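Histone-lysine N-methyltransferase, H3 lysine-9 specific SUVH4 (Arabidopsis thaliana, PDB 4QEO) methylates a lysine of histone H3, setting a mark of transcriptional silencing, and binds methylated DNA through its SRA domain. Local coordinates at residues Lys23-Cys28 and Ser34-Lys39; Ser175-Arg180 and Asp318-Arg323; Gly296-Thr299 and Lys303-Cys306; Phe314-Val317 and Arg323-Glu326. One frame throughout, in Å; residues are numbered along the deposited sequence.

Contact 1 (Lys23-Cys28 and Ser34-Lys39). With nucleotides of chain B; nucleotides of chain C.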
# COMPACT_ATOMS: atom_id res chain seq x y z
N LYS A 23 -7.27 7.20 -3.48
CA LYS A 23 -7.85 7.70 -4.72
C LYS A 23 -8.09 9.20 -4.61
O LYS A 23 -7.68 9.98 -5.50
CB LYS A 23 -9.14 6.95 -5.06
CG LYS A 23 -9.84 7.43 -6.35
CD LYS A 23 -11.16 6.69 -6.50
CE LYS A 23 -12.27 7.58 -7.01
NZ LYS A 23 -12.41 7.44 -8.48
N GLN A 24 -8.74 9.63 -3.53
CA GLN A 24 -8.99 11.06 -3.35
C GLN A 24 -7.70 11.88 -3.28
O GLN A 24 -7.59 12.96 -3.87
CB GLN A 24 -9.85 11.31 -2.11
CG GLN A 24 -11.23 10.70 -2.20
CD GLN A 24 -12.13 11.44 -3.19
OE1 GLN A 24 -11.74 12.45 -3.77
NE2 GLN A 24 -13.34 10.93 -3.38
N TYR A 25 -6.72 11.37 -2.54
CA TYR A 25 -5.42 12.00 -2.43
C TYR A 25 -4.78 12.21 -3.80
O TYR A 25 -4.35 13.31 -4.11
CB TYR A 25 -4.51 11.13 -1.58
CG TYR A 25 -3.05 11.49 -1.60
CD1 TYR A 25 -2.60 12.71 -1.12
CD2 TYR A 25 -2.10 10.58 -2.05
CE1 TYR A 25 -1.24 13.03 -1.10
CE2 TYR A 25 -0.74 10.88 -2.03
CZ TYR A 25 -0.32 12.10 -1.57
OH TYR A 25 1.03 12.40 -1.56
N LEU A 26 -4.70 11.15 -4.60
CA LEU A 26 -4.04 11.28 -5.89
C LEU A 26 -4.82 12.23 -6.82
O LEU A 26 -4.21 12.97 -7.60
CB LEU A 26 -3.81 9.92 -6.54
CG LEU A 26 -2.84 9.02 -5.77
CD1 LEU A 26 -2.79 7.62 -6.39
CD2 LEU A 26 -1.46 9.64 -5.71
N LEU A 27 -6.15 12.23 -6.71
CA LEU A 27 -6.94 13.20 -7.46
C LEU A 27 -6.61 14.63 -7.05
O LEU A 27 -6.57 15.52 -7.90
CB LEU A 27 -8.43 12.95 -7.31
CG LEU A 27 -9.05 11.77 -8.05
CD1 LEU A 27 -10.43 11.49 -7.48
CD2 LEU A 27 -9.13 12.03 -9.57
N CYS A 28 -6.41 14.87 -5.75
CA CYS A 28 -6.04 16.21 -5.28
C CYS A 28 -4.62 16.60 -5.70
O CYS A 28 -4.36 17.76 -6.02
CB CYS A 28 -6.21 16.33 -3.75
SG CYS A 28 -7.92 16.17 -3.24
N SER A 34 -3.15 22.46 -2.65
CA SER A 34 -2.23 22.47 -1.53
C SER A 34 -2.59 21.36 -0.55
O SER A 34 -3.73 21.01 -0.41
CB SER A 34 -2.20 23.83 -0.85
OG SER A 34 -3.44 24.16 -0.28
N ARG A 35 -1.59 20.77 0.07
CA ARG A 35 -1.83 19.76 1.08
C ARG A 35 -2.90 18.79 0.63
O ARG A 35 -3.92 18.67 1.23
CB ARG A 35 -2.14 20.37 2.43
CG ARG A 35 -0.96 21.03 3.10
CD ARG A 35 0.18 20.08 3.31
NE ARG A 35 -0.17 18.98 4.18
CZ ARG A 35 -0.06 19.00 5.49
NH1 ARG A 35 0.36 20.07 6.11
NH2 ARG A 35 -0.40 17.95 6.19
N PRO A 36 -2.64 18.13 -0.48
CA PRO A 36 -3.59 17.19 -1.07
C PRO A 36 -3.90 16.05 -0.12
O PRO A 36 -4.94 15.48 -0.22
CB PRO A 36 -2.87 16.69 -2.30
CG PRO A 36 -1.46 17.05 -2.11
CD PRO A 36 -1.44 18.27 -1.29
N ASP A 37 -3.00 15.74 0.78
CA ASP A 37 -3.28 14.78 1.83
C ASP A 37 -4.43 15.22 2.70
O ASP A 37 -5.30 14.46 2.97
CB ASP A 37 -2.04 14.50 2.69
CG ASP A 37 -1.46 15.76 3.37
OD1 ASP A 37 -1.36 16.81 2.76
OD2 ASP A 37 -1.05 15.67 4.51
N LEU A 38 -4.47 16.48 3.06
CA LEU A 38 -5.56 17.00 3.90
C LEU A 38 -6.84 17.17 3.09
O LEU A 38 -7.95 16.93 3.58
CB LEU A 38 -5.15 18.33 4.56
CG LEU A 38 -3.93 18.25 5.48
CD1 LEU A 38 -3.73 19.60 6.19
CD2 LEU A 38 -4.06 17.10 6.48
N LYS A 39 -6.68 17.56 1.82
CA LYS A 39 -7.82 17.69 0.92
C LYS A 39 -8.51 16.35 0.73
O LYS A 39 -9.75 16.29 0.66
CB LYS A 39 -7.41 18.27 -0.45
CG LYS A 39 -6.77 19.66 -0.39
CD LYS A 39 -7.77 20.77 -0.18
CE LYS A 39 -7.12 22.14 -0.40
NZ LYS A 39 -5.98 22.36 0.56
P DT B 9 2.69 13.97 8.04
OP1 DT B 9 1.66 13.11 7.59
OP2 DT B 9 3.88 13.42 8.60
O5' DT B 9 3.09 14.94 6.86
C5' DT B 9 2.09 15.53 6.03
C4' DT B 9 2.67 16.62 5.17
O4' DT B 9 2.96 17.77 5.96
C3' DT B 9 3.97 16.30 4.43
O3' DT B 9 3.67 15.91 3.10
C2' DT B 9 4.74 17.60 4.45
C1' DT B 9 3.87 18.56 5.23
N1 DT B 9 4.56 19.41 6.19
C2 DT B 9 4.34 20.77 6.15
O2 DT B 9 3.65 21.30 5.31
N3 DT B 9 4.99 21.48 7.12
C4 DT B 9 5.80 20.98 8.12
O4 DT B 9 6.29 21.73 8.93
C5 DT B 9 5.96 19.55 8.12
C7 DT B 9 6.83 18.92 9.16
C6 DT B 9 5.33 18.84 7.18
P DG C 7 -2.86 26.95 2.67
OP1 DG C 7 -2.64 26.40 1.36
OP2 DG C 7 -3.97 27.84 2.89
O5' DG C 7 -3.21 25.78 3.68
C5' DG C 7 -2.61 24.49 3.59
C4' DG C 7 -3.10 23.64 4.74
O4' DG C 7 -2.40 24.05 5.93
C3' DG C 7 -4.57 23.81 5.06
O3' DG C 7 -5.32 22.83 4.35
C2' DG C 7 -4.62 23.58 6.56
C1' DG C 7 -3.24 24.00 7.05
N9 DG C 7 -3.19 25.30 7.69
C8 DG C 7 -3.88 26.42 7.33
N7 DG C 7 -3.64 27.45 8.09
C5 DG C 7 -2.71 26.98 9.01
C6 DG C 7 -2.07 27.64 10.09
O6 DG C 7 -2.20 28.81 10.46
N1 DG C 7 -1.22 26.79 10.77
C2 DG C 7 -1.01 25.47 10.46
N2 DG C 7 -0.14 24.82 11.24
N3 DG C 7 -1.59 24.84 9.46
C4 DG C 7 -2.44 25.65 8.79
P DA C 8 -6.82 22.93 4.14
OP1 DA C 8 -7.27 22.02 3.13
OP2 DA C 8 -7.05 24.33 4.00
O5' DA C 8 -7.52 22.49 5.48
C5' DA C 8 -7.58 21.12 5.89
C4' DA C 8 -8.38 20.97 7.16
O4' DA C 8 -7.74 21.69 8.23
C3' DA C 8 -9.79 21.54 7.08
O3' DA C 8 -10.60 20.77 7.94
C2' DA C 8 -9.60 22.94 7.60
C1' DA C 8 -8.60 22.70 8.71
N9 DA C 8 -7.78 23.84 9.11
C8 DA C 8 -7.62 25.05 8.50
N7 DA C 8 -6.79 25.85 9.12
C5 DA C 8 -6.39 25.12 10.23
C6 DA C 8 -5.52 25.41 11.29
N6 DA C 8 -4.87 26.56 11.42
N1 DA C 8 -5.34 24.46 12.22
C2 DA C 8 -5.99 23.31 12.10
N3 DA C 8 -6.84 22.92 11.15
C4 DA C 8 -6.99 23.88 10.23

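Contact 2 (Ser175-Arg180 and Asp318-Arg323). With nucleotides of chain B.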
# COMPACT_ATOMS: atom_id res chain seq x y z
N SER A 175 13.77 6.06 2.26
CA SER A 175 13.09 5.38 1.17
C SER A 175 13.00 6.36 0.01
O SER A 175 13.01 7.58 0.22
CB SER A 175 11.68 4.97 1.60
OG SER A 175 11.16 3.94 0.79
N SER A 176 12.92 5.84 -1.21
CA SER A 176 12.80 6.68 -2.40
C SER A 176 11.58 7.60 -2.32
O SER A 176 11.64 8.76 -2.73
CB SER A 176 12.73 5.82 -3.67
OG SER A 176 13.98 5.23 -3.99
N TYR A 177 10.46 7.05 -1.84
CA TYR A 177 9.17 7.69 -1.94
C TYR A 177 8.46 8.03 -0.66
O TYR A 177 7.58 8.84 -0.65
CB TYR A 177 8.27 6.82 -2.78
CG TYR A 177 8.85 6.51 -4.12
CD1 TYR A 177 9.35 7.51 -4.92
CD2 TYR A 177 8.88 5.24 -4.60
CE1 TYR A 177 9.87 7.24 -6.16
CE2 TYR A 177 9.41 4.96 -5.82
CZ TYR A 177 9.91 5.97 -6.60
OH TYR A 177 10.43 5.69 -7.82
N THR A 178 8.82 7.36 0.42
CA THR A 178 8.11 7.54 1.69
C THR A 178 9.02 8.14 2.73
O THR A 178 9.93 7.53 3.18
CB THR A 178 7.67 6.20 2.22
OG1 THR A 178 7.21 5.39 1.14
CG2 THR A 178 6.58 6.36 3.26
N LYS A 179 8.79 9.38 3.06
CA LYS A 179 9.59 10.01 4.06
C LYS A 179 9.37 9.55 5.50
O LYS A 179 10.28 9.45 6.28
CB LYS A 179 9.42 11.50 3.92
CG LYS A 179 10.02 12.04 2.62
CD LYS A 179 11.47 12.41 2.81
CE LYS A 179 11.98 13.30 1.71
NZ LYS A 179 11.45 14.66 1.88
N ARG A 180 8.11 9.35 5.83
CA ARG A 180 7.68 9.00 7.17
C ARG A 180 6.57 7.96 7.23
O ARG A 180 5.76 7.87 6.36
CB ARG A 180 7.28 10.24 7.93
CG ARG A 180 7.53 10.08 9.41
CD ARG A 180 8.15 11.30 10.06
NE ARG A 180 7.11 11.87 10.86
CZ ARG A 180 7.20 12.98 11.55
NH1 ARG A 180 8.33 13.66 11.56
NH2 ARG A 180 6.16 13.38 12.22
N ASP A 318 1.94 12.62 -11.74
CA ASP A 318 3.39 12.70 -11.72
C ASP A 318 3.89 12.78 -10.30
O ASP A 318 4.31 13.84 -9.83
CB ASP A 318 3.86 13.94 -12.49
CG ASP A 318 5.36 14.00 -12.64
OD1 ASP A 318 6.02 12.96 -12.38
OD2 ASP A 318 5.90 15.06 -13.01
N LEU A 319 3.86 11.65 -9.60
CA LEU A 319 4.25 11.61 -8.21
C LEU A 319 5.00 10.32 -7.98
O LEU A 319 4.57 9.26 -8.45
CB LEU A 319 3.00 11.67 -7.33
CG LEU A 319 3.18 11.54 -5.81
CD1 LEU A 319 3.95 12.73 -5.26
CD2 LEU A 319 1.83 11.39 -5.12
N ASN A 320 6.13 10.40 -7.28
CA ASN A 320 6.93 9.21 -7.01
C ASN A 320 7.22 8.46 -8.32
O ASN A 320 7.09 7.24 -8.37
CB ASN A 320 6.20 8.27 -6.02
CG ASN A 320 5.77 8.97 -4.74
OD1 ASN A 320 4.72 8.64 -4.17
ND2 ASN A 320 6.58 9.91 -4.26
N ASP A 321 7.57 9.21 -9.36
CA ASP A 321 7.88 8.64 -10.68
C ASP A 321 6.68 8.04 -11.40
O ASP A 321 6.84 7.28 -12.35
CB ASP A 321 9.02 7.62 -10.59
CG ASP A 321 10.33 8.25 -10.21
OD1 ASP A 321 10.67 9.31 -10.78
OD2 ASP A 321 11.02 7.70 -9.32
N GLY A 322 5.48 8.40 -10.95
CA GLY A 322 4.26 8.05 -11.67
C GLY A 322 3.40 7.05 -10.94
O GLY A 322 3.85 5.95 -10.61
N ARG A 323 2.15 7.42 -10.68
CA ARG A 323 1.22 6.56 -9.95
C ARG A 323 -0.14 6.56 -10.64
O ARG A 323 -0.66 7.61 -11.03
CB ARG A 323 1.10 7.00 -8.48
CG ARG A 323 2.30 6.58 -7.61
CD ARG A 323 2.35 7.31 -6.25
NE ARG A 323 1.28 6.89 -5.35
CZ ARG A 323 1.14 7.33 -4.10
NH1 ARG A 323 1.99 8.20 -3.58
NH2 ARG A 323 0.13 6.88 -3.35
P DA B 8 3.53 15.08 14.03
OP1 DA B 8 3.05 13.82 14.48
OP2 DA B 8 4.70 15.13 13.23
O5' DA B 8 2.31 15.62 13.19
C5' DA B 8 2.47 16.72 12.32
C4' DA B 8 1.87 16.41 10.97
O4' DA B 8 1.54 17.64 10.32
C3' DA B 8 2.83 15.72 10.02
O3' DA B 8 2.09 14.96 9.07
C2' DA B 8 3.61 16.89 9.45
C1' DA B 8 2.63 18.06 9.52
N9 DA B 8 3.13 19.30 10.07
C8 DA B 8 4.05 19.50 11.07
N7 DA B 8 4.25 20.76 11.37
C5 DA B 8 3.39 21.44 10.52
C6 DA B 8 3.12 22.80 10.35
N6 DA B 8 3.70 23.77 11.05
N1 DA B 8 2.20 23.14 9.43
C2 DA B 8 1.61 22.18 8.72
N3 DA B 8 1.77 20.86 8.80
C4 DA B 8 2.69 20.55 9.73
O HOH W 1 5.08 8.30 -1.37
O HOH W 2 5.50 11.40 -1.56

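Contact 3 (Gly296-Thr299 and Lys303-Cys306). With ZN (zinc ion), chain H; ZN (zinc ion), chain G; ZN (zinc ion), chain F.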
# COMPACT_ATOMS: atom_id res chain seq x y z
N GLY A 296 8.48 16.33 -25.68
CA GLY A 296 9.06 16.18 -24.36
C GLY A 296 8.23 15.34 -23.41
O GLY A 296 8.53 14.16 -23.19
N SER A 297 7.19 15.94 -22.83
CA SER A 297 6.26 15.22 -21.96
C SER A 297 4.83 15.66 -22.19
O SER A 297 4.58 16.81 -22.55
CB SER A 297 6.64 15.40 -20.49
OG SER A 297 7.85 14.73 -20.19
N CYS A 298 3.88 14.76 -21.97
CA CYS A 298 2.47 15.06 -22.20
C CYS A 298 1.82 15.60 -20.93
O CYS A 298 1.73 14.89 -19.92
CB CYS A 298 1.73 13.82 -22.70
SG CYS A 298 2.52 13.09 -24.17
N THR A 299 1.38 16.85 -21.00
CA THR A 299 0.89 17.58 -19.83
C THR A 299 -0.51 18.16 -20.04
O THR A 299 -1.32 18.21 -19.11
CB THR A 299 1.84 18.73 -19.47
OG1 THR A 299 2.03 19.57 -20.62
CG2 THR A 299 3.18 18.18 -19.03
N LYS A 303 -4.37 19.24 -26.00
CA LYS A 303 -3.54 18.86 -27.14
C LYS A 303 -3.39 17.34 -27.31
O LYS A 303 -3.64 16.80 -28.39
CB LYS A 303 -2.15 19.51 -27.03
CG LYS A 303 -2.18 21.02 -27.21
CD LYS A 303 -0.89 21.68 -26.74
CE LYS A 303 -1.11 23.17 -26.45
NZ LYS A 303 -1.30 23.99 -27.67
N CYS A 304 -2.98 16.67 -26.23
CA CYS A 304 -2.62 15.26 -26.28
C CYS A 304 -3.76 14.29 -26.61
O CYS A 304 -4.70 14.13 -25.83
CB CYS A 304 -1.99 14.82 -24.96
SG CYS A 304 -1.40 13.11 -25.05
N ALA A 305 -3.63 13.61 -27.75
CA ALA A 305 -4.60 12.61 -28.19
C ALA A 305 -4.68 11.39 -27.27
O ALA A 305 -5.71 10.71 -27.19
CB ALA A 305 -4.26 12.16 -29.60
N CYS A 306 -3.58 11.08 -26.59
CA CYS A 306 -3.57 9.89 -25.75
C CYS A 306 -4.47 10.14 -24.52
O CYS A 306 -5.27 9.27 -24.11
CB CYS A 306 -2.13 9.48 -25.41
SG CYS A 306 -1.01 9.26 -26.90
ZN ZN H . 0.75 13.58 -25.70
ZN ZN G . 3.42 11.14 -23.84
ZN ZN F . 1.02 9.90 -26.66

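Contact 4 (Phe314-Val317 and Arg323-Glu326)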
# COMPACT_ATOMS: atom_id res chain seq x y z
N PHE A 314 -5.46 12.48 -17.97
CA PHE A 314 -4.35 11.57 -17.73
C PHE A 314 -4.65 10.62 -16.57
O PHE A 314 -5.06 11.06 -15.49
CB PHE A 314 -3.06 12.34 -17.49
CG PHE A 314 -2.60 13.11 -18.68
CD1 PHE A 314 -1.95 12.47 -19.72
CD2 PHE A 314 -2.85 14.47 -18.78
CE1 PHE A 314 -1.54 13.18 -20.85
CE2 PHE A 314 -2.44 15.18 -19.90
CZ PHE A 314 -1.78 14.53 -20.93
N PRO A 315 -4.46 9.32 -16.81
CA PRO A 315 -4.71 8.27 -15.81
C PRO A 315 -3.62 8.23 -14.75
O PRO A 315 -3.86 7.72 -13.65
CB PRO A 315 -4.73 6.99 -16.65
CG PRO A 315 -3.89 7.31 -17.85
CD PRO A 315 -4.15 8.76 -18.14
N TYR A 316 -2.44 8.76 -15.06
CA TYR A 316 -1.34 8.78 -14.10
C TYR A 316 -1.10 10.18 -13.59
O TYR A 316 -1.28 11.15 -14.33
CB TYR A 316 -0.04 8.29 -14.72
CG TYR A 316 -0.05 6.87 -15.25
CD1 TYR A 316 -0.01 5.78 -14.38
CD2 TYR A 316 -0.07 6.63 -16.62
CE1 TYR A 316 -0.00 4.49 -14.86
CE2 TYR A 316 -0.07 5.34 -17.11
CZ TYR A 316 -0.03 4.28 -16.24
OH TYR A 316 -0.03 3.00 -16.74
N VAL A 317 -0.67 10.26 -12.33
CA VAL A 317 -0.22 11.52 -11.76
C VAL A 317 1.30 11.46 -11.62
O VAL A 317 1.88 10.39 -11.44
CB VAL A 317 -0.91 11.82 -10.39
CG1 VAL A 317 -0.39 10.89 -9.31
CG2 VAL A 317 -0.72 13.27 -10.01
N ARG A 323 2.15 7.42 -10.68
CA ARG A 323 1.22 6.56 -9.95
C ARG A 323 -0.14 6.56 -10.64
O ARG A 323 -0.66 7.61 -11.03
CB ARG A 323 1.10 7.00 -8.48
CG ARG A 323 2.30 6.58 -7.61
CD ARG A 323 2.35 7.31 -6.25
NE ARG A 323 1.28 6.89 -5.35
CZ ARG A 323 1.14 7.33 -4.10
NH1 ARG A 323 1.99 8.20 -3.58
NH2 ARG A 323 0.13 6.88 -3.35
N LEU A 324 -0.70 5.37 -10.82
CA LEU A 324 -2.02 5.24 -11.41
C LEU A 324 -3.03 5.75 -10.40
O LEU A 324 -3.01 5.34 -9.24
CB LEU A 324 -2.32 3.78 -11.74
CG LEU A 324 -3.67 3.48 -12.38
CD1 LEU A 324 -3.75 4.13 -13.78
CD2 LEU A 324 -3.85 1.98 -12.48
N ILE A 325 -3.90 6.65 -10.83
CA ILE A 325 -4.87 7.24 -9.92
C ILE A 325 -5.93 6.23 -9.49
O ILE A 325 -6.27 6.15 -8.31
CB ILE A 325 -5.52 8.50 -10.54
CG1 ILE A 325 -4.47 9.61 -10.68
CG2 ILE A 325 -6.68 8.99 -9.68
CD1 ILE A 325 -4.87 10.74 -11.58
N GLU A 326 -6.44 5.46 -10.44
CA GLU A 326 -7.45 4.45 -10.16
C GLU A 326 -7.55 3.44 -11.31
O GLU A 326 -7.17 3.73 -12.44
CB GLU A 326 -8.82 5.10 -9.95
CG GLU A 326 -9.33 5.83 -11.19
CD GLU A 326 -10.61 6.61 -10.93
OE1 GLU A 326 -11.58 6.02 -10.41
OE2 GLU A 326 -10.62 7.83 -11.23
O HOH W 3 -6.41 6.56 -13.32

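Contact 1 (Lys23-Cys28 and Ser34-Lys39)
The backbones of Tyr-25 and Asp-37 come within 5.5 Å (CA to CA) and those of Cys-28 and Pro-36 within 5.0 Å, where the C-terminal part of helix 10-30 meets the first turn of helix 36-46. Two consecutive helices, joined by a short connection, pack against each other, the second starting after its N-cap residue, Arg-35. No hydrogen bond crosses between them; the contact is van der Waals packing. Tyr-25 swings CG anti to its own N (chi1 168°), which sets the CD1 edge of the ring against the new helix, 3.6 Å from Asp-37 N and nearly in the ring plane. Cys-28 CB abuts Pro-36 CB at 3.7 Å, and its SG lies against Lys-39 CB. The far side of helix 36-46 faces DNA. Arg-35, bent at chi2 and chi3, grips Asp-37 side-on, NE to OD1 and NH2 to OD2, each oxygen using its syn lone pair. That pairing holds the guanidinium flat between Leu-38 CD1 on one face and the sugar O4' of DT9 of chain B on the other. Lys-39 NZ bonds to Ser-34 O, more distantly to Ser-34 OG, and to OP1 of DA8 of chain C at 2.9 Å.

Contact 2 (Ser175-Arg180 and Asp318-Arg323)
Preceded by Ser-176, which lays CB over one face of its ring though Ser-176 is poorly ordered, Tyr-177 reaches from the loop between strands 165-172 and 180-197 of the SRA domain to a type I' beta turn, Leu-319 to Gly-322, in the pre-SET region, and so joins two domains distant in sequence. The opposite face of the ring takes Asn-320 CB in a CH-pi contact, 3.8 Å from the ring centroid and 28° off its normal, displaced toward the rim on the CD1 side. At the end of the ring, Tyr-177 OH donates to Asp-321 OD2 over 2.6 Å, meeting the anti lone pair; ring and carboxylate planes stand 79° apart. The backbone of Tyr-177 takes part as well: water 1 donates both to its O and to Asn-320 OD1, a one-water bridge beside the direct contact. Further on, Arg-180 turns away to the DNA, where its NH2 approaches OP2 of DA8 of chain B, at a distance too short for its detail to be trusted. The turn itself is closed by Gly-322 N to Leu-319 O at 2.8 Å. Asn-320 OD1 has a second donor besides the water, Arg-323 NH1 at 2.8 Å, which arrives almost in line with the amide C=O but 22° out of the guanidinium plane.

Contact 3 (Gly296-Thr299 and Lys303-Cys306)
Cys-298 SG is shared by two zinc ions, lying 2.2 Å from the zinc ion of chain G and 2.4 Å from that of chain H. Across the contact, Cys-304 SG binds the chain H ion at 2.3 Å, so this metal is the direct link between the two segments. No hydrogen bond joins them, and the closest protein atoms are Cys-298 CB and Cys-304 SG, 4.0 Å apart. The two thiolates reach their common ion by different torsions: in Cys-298 the sulfur lies opposite the carbonyl carbon (chi1 -54°), whereas in Cys-304 it lies opposite the backbone N (chi1 -175°). Both sulfurs thereby point into the gap between the backbones, whose CA atoms at these two residues are 6.5 Å apart. This is one side of the triangular three-zinc cluster of the pre-SET domain, in which some cysteines serve two metals. Cys-292 and Cys-294 complete the chain H site; Cys-334, Cys-340 and Cys-344 complete that of chain G. Cys-304 has a further task at the N-cap of helix 305-309, where its sulfur caps a backbone N of the first turn. In the first turn of that helix, Cys-306 directs its sulfur to the third zinc ion, that of chain F, with a metal bond of 2.1 Å between SG and zinc.

Contact 4 (Phe314-Val317 and Arg323-Glu326)
Tyr-316 and Leu-324 face each other as a non-hydrogen-bonded antiparallel pair, their CA atoms 4.5 Å apart, and belong to the tightly packed part of the contact. The Tyr-316 ring lies against the opposite strand, its CD1 3.6 Å from Leu-324 CA and its CE1 near Leu-324 CD1; an edge of the ring runs toward the carbonyl carbon of Arg-323. Leu-324 CD1 also lies near Pro-315 O and Pro-315 CB, a placement that follows from CG standing anti to the backbone N (chi1 -179°). Val-331 and Phe-487 pack against both Tyr-316 and Leu-324 on this side. The two short strands, 316-317 and 323-324, make a two-stranded beta hairpin of the pre-SET region. Val-317 and Arg-323 are its hydrogen-bonded pair: Val-317 N donates to Arg-323 O at 3.0 Å, and Arg-323 N returns the bond to Val-317 O at 3.1 Å, in the carbonyl plane. Beyond the strands Ile-325 N gives a nearly straight bond to Pro-315 O (172° at the hydrogen), while the Ile-325 side chain approaches Val-317 and meets Leu-27 and Gln-30 of helix 10-30. Toward Glu-326 the contact is looser. Here direct bonding gives way to a water that donates to Pro-315 O over 2.8 Å and accepts from Glu-326 N over 3.1 Å, making Pro-315 O an acceptor for two donors. The Glu-326 side chain makes no direct contact with residues 314-317; its OE1 instead forms a salt bridge with Lys-23.

In the fold
Contact 1 comes first along the chain. Contact 2 closes a long loop from the SRA domain to the pre-SET region; contact 3 is nested inside it, and contact 4 ends on the same stretch, sharing Arg-323. Helix 10-30, which carries one side of contact 1, also borders contacts 2 and 4: Leu-26 CD2 touches Leu-319 CD2 of contact 2 at 3.8 Å, and Leu-27 packs on Ile-325 of contact 4. The centres of contacts 1, 2 and 4 lie 13 to 14 Å apart, whereas contact 3 is about 23 Å from contact 1. Phe-314 spans from the hairpin to the zinc cluster, its CE2 3.3 Å from Thr-299 O. A continuous series of contacts thus connects DNA-facing elements to the pre-SET zinc cluster.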